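Local coordinates for protein alginate lyase, family PL7 (Zobellia galactanivorans, PDB 4BE3) that probably cleaves alginate, the uronic acid polysaccharide of brown algae, by lyase chemistry, acting exolytically as a family PL7 enzyme, at residues A84-Q89 against A296-K301; E114-E119 against G146-R151. All blocks are in the same frame, centred on the assembly; numbering follows the deposited sequence.

Interaction 1 (A84-Q89 against A296-K301); sequences ATLKVQ and AEVWFK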
loop_
_atom_site.group_PDB
_atom_site.type_symbol
_atom_site.label_atom_id
_atom_site.label_comp_id
_atom_site.label_asym_id
_atom_site.label_seq_id
_atom_site.Cartn_x
_atom_site.Cartn_y
_atom_site.Cartn_z
ATOM N N ALA A 84 1.185 3.444 -18.030
ATOM C CA ALA A 84 0.415 2.917 -19.058
ATOM C C ALA A 84 0.921 3.325 -20.451
ATOM O O ALA A 84 1.485 4.370 -20.617
ATOM C CB ALA A 84 -1.048 3.398 -18.955
ATOM N N THR A 85 0.769 2.466 -21.441
ATOM C CA THR A 85 1.020 2.865 -22.845
ATOM C C THR A 85 -0.213 2.485 -23.576
ATOM O O THR A 85 -0.696 1.325 -23.486
ATOM C CB THR A 85 2.246 2.090 -23.414
ATOM O OG1 THR A 85 3.415 2.557 -22.670
ATOM C CG2 THR A 85 2.433 2.437 -24.825
ATOM N N LEU A 86 -0.728 3.385 -24.418
ATOM C CA LEU A 86 -2.103 3.144 -24.937
ATOM C C LEU A 86 -2.312 3.943 -26.236
ATOM O O LEU A 86 -1.429 4.731 -26.579
ATOM C CB LEU A 86 -3.154 3.668 -23.884
ATOM C CG LEU A 86 -3.056 5.229 -23.632
ATOM C CD1 LEU A 86 -4.481 5.707 -23.331
ATOM C CD2 LEU A 86 -2.191 5.508 -22.390
ATOM N N LYS A 87 -3.421 3.720 -26.944
ATOM C CA LYS A 87 -3.842 4.637 -28.022
ATOM C C LYS A 87 -5.305 4.684 -27.911
ATOM O O LYS A 87 -5.968 3.665 -27.608
ATOM C CB LYS A 87 -3.295 4.215 -29.374
ATOM C CG LYS A 87 -3.648 2.770 -29.753
ATOM C CD LYS A 87 -2.790 2.363 -30.949
ATOM C CE LYS A 87 -3.318 0.990 -31.446
ATOM N NZ LYS A 87 -2.432 0.706 -32.624
ATOM N N VAL A 88 -5.889 5.892 -28.118
ATOM C CA VAL A 88 -7.305 6.017 -28.132
ATOM C C VAL A 88 -7.733 5.781 -29.526
ATOM O O VAL A 88 -7.203 6.390 -30.456
ATOM C CB VAL A 88 -7.729 7.439 -27.628
ATOM C CG1 VAL A 88 -9.251 7.626 -27.733
ATOM C CG2 VAL A 88 -7.257 7.622 -26.155
ATOM N N GLN A 89 -8.762 4.901 -29.676
ATOM C CA GLN A 89 -9.226 4.466 -31.021
ATOM C C GLN A 89 -10.521 5.213 -31.320
ATOM O O GLN A 89 -10.846 5.303 -32.482
ATOM C CB GLN A 89 -9.515 2.968 -31.099
ATOM C CG GLN A 89 -8.169 2.193 -30.904
ATOM C CD GLN A 89 -7.232 2.320 -32.117
ATOM O OE1 GLN A 89 -6.935 3.386 -32.537
ATOM N NE2 GLN A 89 -6.726 1.202 -32.650
ATOM N N ALA A 296 -16.693 5.179 -26.645
ATOM C CA ALA A 296 -15.302 5.468 -26.627
ATOM C C ALA A 296 -14.585 4.120 -26.584
ATOM O O ALA A 296 -15.145 3.136 -26.109
ATOM C CB ALA A 296 -14.998 6.213 -25.279
ATOM N N GLU A 297 -13.364 4.094 -27.072
ATOM C CA GLU A 297 -12.656 2.857 -27.129
ATOM C C GLU A 297 -11.154 3.116 -27.016
ATOM O O GLU A 297 -10.604 3.997 -27.713
ATOM C CB GLU A 297 -12.932 2.227 -28.539
ATOM C CG GLU A 297 -12.141 0.843 -28.665
ATOM C CD GLU A 297 -12.457 0.138 -29.972
ATOM O OE1 GLU A 297 -13.601 0.380 -30.504
ATOM O OE2 GLU A 297 -11.623 -0.655 -30.517
ATOM N N VAL A 298 -10.476 2.439 -26.101
ATOM C CA VAL A 298 -9.086 2.837 -25.777
ATOM C C VAL A 298 -8.331 1.447 -25.693
ATOM O O VAL A 298 -8.902 0.509 -25.077
ATOM C CB VAL A 298 -9.034 3.441 -24.377
ATOM C CG1 VAL A 298 -7.573 3.880 -24.042
ATOM C CG2 VAL A 298 -9.943 4.767 -24.291
ATOM N N TRP A 299 -7.142 1.392 -26.285
ATOM C CA TRP A 299 -6.377 0.141 -26.296
ATOM C C TRP A 299 -5.141 0.302 -25.520
ATOM O O TRP A 299 -4.470 1.319 -25.633
ATOM C CB TRP A 299 -5.986 -0.151 -27.716
ATOM C CG TRP A 299 -7.083 -0.540 -28.634
ATOM C CD1 TRP A 299 -8.509 -0.400 -28.508
ATOM C CD2 TRP A 299 -6.878 -1.136 -29.909
ATOM N NE1 TRP A 299 -9.118 -0.889 -29.641
ATOM C CE2 TRP A 299 -8.185 -1.323 -30.516
ATOM C CE3 TRP A 299 -5.712 -1.509 -30.631
ATOM C CZ2 TRP A 299 -8.347 -1.912 -31.804
ATOM C CZ3 TRP A 299 -5.886 -2.100 -31.926
ATOM C CH2 TRP A 299 -7.164 -2.244 -32.502
ATOM N N PHE A 300 -4.793 -0.659 -24.662
ATOM C CA PHE A 300 -3.599 -0.484 -23.878
ATOM C C PHE A 300 -2.662 -1.580 -24.209
ATOM O O PHE A 300 -3.109 -2.777 -24.342
ATOM C CB PHE A 300 -3.921 -0.636 -22.369
ATOM C CG PHE A 300 -4.617 0.574 -21.781
ATOM C CD1 PHE A 300 -5.968 0.767 -22.044
ATOM C CD2 PHE A 300 -3.837 1.459 -21.008
ATOM C CE1 PHE A 300 -6.613 1.857 -21.473
ATOM C CE2 PHE A 300 -4.522 2.605 -20.456
ATOM C CZ PHE A 300 -5.856 2.788 -20.780
ATOM N N LYS A 301 -1.394 -1.269 -24.301
ATOM C CA LYS A 301 -0.493 -2.456 -24.458
ATOM C C LYS A 301 0.353 -2.656 -23.194
ATOM O O LYS A 301 1.090 -3.639 -23.047
ATOM C CB LYS A 301 0.389 -2.276 -25.668
ATOM C CG LYS A 301 1.335 -1.178 -25.569
ATOM C CD LYS A 301 2.168 -1.489 -26.782
ATOM C CE LYS A 301 3.555 -0.953 -26.697
ATOM N NZ LYS A 301 3.992 -0.754 -28.120
#
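Lys87 and Trp299 form the antiparallel hydrogen-bonded pair at the middle of this contact, between two neighbouring strands in the outer sheet of the beta-jelly-roll sandwich of PL7 lyases. Trp299 N gives an almost straight bond to Lys87 O (2.9 Å, 176° at the hydrogen), and Lys87 N returns one to Trp299 O. Gln89 N to Glu297 O and Lys301 N to Thr85 O continue the pairing at the two ends. The indole NH is also held: Trp299 NE1 donates to Glu297 OE2 at 2.7 Å, with the carboxylate oxygen close to the ring plane and using its anti lone pair. Gln89 covers one face of that indole. Bent at chi2 (-71°), its chain sets CG 3.4 Å from the centroid of the five-membered ring of Trp299, a CH-pi contact, while its amide stands steeply (80°) to the indole, with NE2 over the six-membered ring. Lys87 CE touches the same ring system, its NZ reaching Glu41 in a salt bridge. With Trp299 cut back to an alanine, Glu297 OE2 would probably lose its NH donor and the Gln89 side chain the aromatic face it lies on. Leu86, Val88, Val298 and Phe300 point to the opposite side of the sheet; the first three pack on strand 104-112, while the Phe300 ring meets Phe49. There Leu86 CD1 meets Val298 CG1 at 3.7 Å, and Leu86 CB lies over the Phe300 face, 3.9 Å from its centroid.

Interaction 2 (E114-E119 against G146-R151); sequences EGHENE and GDNSKR
Two surface loops of the jelly-roll sandwich meet where His116 stacks on Asn148, beside the sheet that carries the tartrate-binding pocket; the side chain of Asn118 lies about 10 Å from the bound meso-tartrate. The first loop joins strands 104-112 and 121-126 and contains a type II' beta turn from Glu114 to Glu117, closed by Glu117 N to Glu114 O. The second, between strands 133-141 and 153-157, contains an Asx turn, in which Asp147 OD1 accepts from Ser149 N, and makes a short 3-10 turn at Asn148 and Ser149.

The imidazole of His116 and the side-chain amide of Asn148 slide past each other with planes only 5° apart. Asn148 CB lies over one face of the ring, 3.6 Å from its centroid, in a CH-pi contact. Its CG stands anti to the backbone N (chi1 -156°), which carries the amide onward past His116 CG toward Asn118. At the ring's edge, the carbonyl O of Gly146 is 3.0 Å from His116 NE2, an atom that also makes a weak hydrogen bond to Thr144 O.

Asn118 approaches from the opposite direction to Asn148, and the two amides lie nearly coplanar, 27° apart. The extended Arg151 chain passes CD by the Asn118 side chain at the margin of the contact and carries its guanidinium to its own loop. Its NH1 and its backbone N reach Asn148 O from opposite faces of the carbonyl, so two donors grip this oxygen, and the NH1 bond ties the guanidinium to the 3-10 turn. The NH1 bond to Asn148 O measures 2.7 Å, with the oxygen in the guanidinium plane.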
loop_
_atom_site.group_PDB
_atom_site.type_symbol
_atom_site.label_atom_id
_atom_site.label_comp_id
_atom_site.label_asym_id
_atom_site.label_seq_id
_atom_site.Cartn_x
_atom_site.Cartn_y
_atom_site.Cartn_z
ATOM N N GLU A 114 -13.031 7.380 -0.155
ATOM C CA GLU A 114 -13.871 7.828 0.994
ATOM C C GLU A 114 -14.075 9.282 0.939
ATOM O O GLU A 114 -13.583 9.958 -0.017
ATOM C CB GLU A 114 -13.142 7.514 2.346
ATOM C CG GLU A 114 -11.683 7.999 2.357
ATOM C CD GLU A 114 -10.853 7.472 3.582
ATOM O OE1 GLU A 114 -11.463 6.770 4.476
ATOM O OE2 GLU A 114 -9.629 7.821 3.713
ATOM N N GLY A 115 -14.716 9.803 1.983
ATOM C CA GLY A 115 -14.928 11.275 2.013
ATOM C C GLY A 115 -15.770 11.651 0.794
ATOM O O GLY A 115 -16.782 11.010 0.496
ATOM N N HIS A 116 -15.351 12.705 0.113
ATOM C CA HIS A 116 -16.067 13.151 -1.081
ATOM C C HIS A 116 -15.937 12.250 -2.274
ATOM O O HIS A 116 -16.692 12.401 -3.214
ATOM C CB HIS A 116 -15.533 14.531 -1.438
ATOM C CG HIS A 116 -15.934 15.615 -0.487
ATOM N ND1 HIS A 116 -17.154 15.655 0.147
ATOM C CD2 HIS A 116 -15.221 16.738 -0.076
ATOM C CE1 HIS A 116 -17.234 16.790 0.858
ATOM N NE2 HIS A 116 -16.052 17.469 0.730
ATOM N N GLU A 117 -14.991 11.273 -2.230
ATOM C CA GLU A 117 -14.800 10.354 -3.360
ATOM C C GLU A 117 -14.451 11.184 -4.644
ATOM O O GLU A 117 -14.870 10.805 -5.736
ATOM C CB GLU A 117 -15.948 9.364 -3.624
ATOM C CG GLU A 117 -16.170 8.571 -2.311
ATOM C CD GLU A 117 -17.324 7.585 -2.341
ATOM O OE1 GLU A 117 -17.493 6.832 -3.269
ATOM O OE2 GLU A 117 -18.091 7.591 -1.360
ATOM N N ASN A 118 -13.634 12.241 -4.488
ATOM C CA ASN A 118 -13.239 13.004 -5.727
ATOM C C ASN A 118 -11.961 12.392 -6.340
ATOM O O ASN A 118 -11.381 11.457 -5.722
ATOM C CB ASN A 118 -12.951 14.412 -5.290
ATOM C CG ASN A 118 -14.247 15.202 -4.920
ATOM O OD1 ASN A 118 -15.370 14.687 -5.130
ATOM N ND2 ASN A 118 -14.105 16.451 -4.450
ATOM N N GLU A 119 -11.427 12.954 -7.434
ATOM C CA GLU A 119 -10.171 12.421 -8.027
ATOM C C GLU A 119 -9.077 13.392 -8.000
ATOM O O GLU A 119 -9.085 14.430 -8.686
ATOM C CB GLU A 119 -10.479 12.147 -9.534
ATOM C CG GLU A 119 -11.398 10.909 -9.742
ATOM C CD GLU A 119 -12.872 11.186 -9.950
ATOM O OE1 GLU A 119 -13.324 12.319 -10.394
ATOM O OE2 GLU A 119 -13.626 10.315 -9.516
ATOM N N GLY A 146 -15.777 21.284 3.221
ATOM C CA GLY A 146 -17.247 21.475 3.302
ATOM C C GLY A 146 -18.025 20.808 2.166
ATOM O O GLY A 146 -17.656 19.767 1.718
ATOM N N ASP A 147 -19.050 21.447 1.664
ATOM C CA ASP A 147 -20.018 20.839 0.790
ATOM C C ASP A 147 -19.387 20.645 -0.591
ATOM O O ASP A 147 -19.052 21.608 -1.336
ATOM C CB ASP A 147 -21.182 21.824 0.666
ATOM C CG ASP A 147 -22.218 21.456 -0.376
ATOM O OD1 ASP A 147 -22.333 20.299 -0.856
ATOM O OD2 ASP A 147 -22.976 22.425 -0.721
ATOM N N ASN A 148 -19.380 19.405 -0.969
ATOM C CA ASN A 148 -18.779 19.015 -2.276
ATOM C C ASN A 148 -19.599 19.478 -3.482
ATOM O O ASN A 148 -19.129 19.333 -4.619
ATOM C CB ASN A 148 -18.658 17.489 -2.309
ATOM C CG ASN A 148 -17.537 17.006 -3.312
ATOM O OD1 ASN A 148 -17.644 15.948 -3.917
ATOM N ND2 ASN A 148 -16.457 17.775 -3.385
ATOM N N SER A 149 -20.813 20.045 -3.295
ATOM C CA SER A 149 -21.485 20.429 -4.503
ATOM C C SER A 149 -20.747 21.663 -5.114
ATOM O O SER A 149 -21.106 22.026 -6.219
ATOM C CB SER A 149 -22.969 20.826 -4.255
ATOM O OG SER A 149 -22.920 21.920 -3.352
ATOM N N LYS A 150 -19.840 22.326 -4.372
ATOM C CA LYS A 150 -19.159 23.482 -4.943
ATOM C C LYS A 150 -17.778 23.068 -5.550
ATOM O O LYS A 150 -16.926 23.948 -5.814
ATOM C CB LYS A 150 -18.868 24.504 -3.863
ATOM C CG LYS A 150 -20.124 25.231 -3.297
ATOM C CD LYS A 150 -19.803 25.508 -1.804
ATOM C CE LYS A 150 -20.823 26.404 -1.039
ATOM N NZ LYS A 150 -20.590 27.838 -1.390
ATOM N N ARG A 151 -17.536 21.764 -5.665
ATOM C CA ARG A 151 -16.209 21.307 -6.202
ATOM C C ARG A 151 -15.954 21.749 -7.620
ATOM O O ARG A 151 -16.869 22.137 -8.347
ATOM C CB ARG A 151 -16.169 19.781 -6.178
ATOM C CG ARG A 151 -17.218 19.162 -7.156
ATOM C CD ARG A 151 -17.295 17.613 -6.971
ATOM N NE ARG A 151 -18.338 17.039 -7.856
ATOM C CZ ARG A 151 -19.646 17.271 -7.714
ATOM N NH1 ARG A 151 -20.121 18.096 -6.782
ATOM N NH2 ARG A 151 -20.524 16.772 -8.556
#

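In the fold
Interaction 1 and interaction 2 lie on opposite sides of the chain's centre, their centres 29 Å apart and their nearest atoms about 15 Å apart, and they do not touch. Interaction 1 joins strands 80-90 and 295-306, the third and last strands of the seven-stranded antiparallel sheet in chain order, so that a late strand returns to the middle of the sheet. Interaction 2 falls within the sequence between them and links two loops of the other sheet, which also contributes His111, Tyr255 and Lys257 to the tartrate pocket. One contact thus belongs to the buried framework of the sandwich, the other to the loop surface at the pocket-bearing sheet.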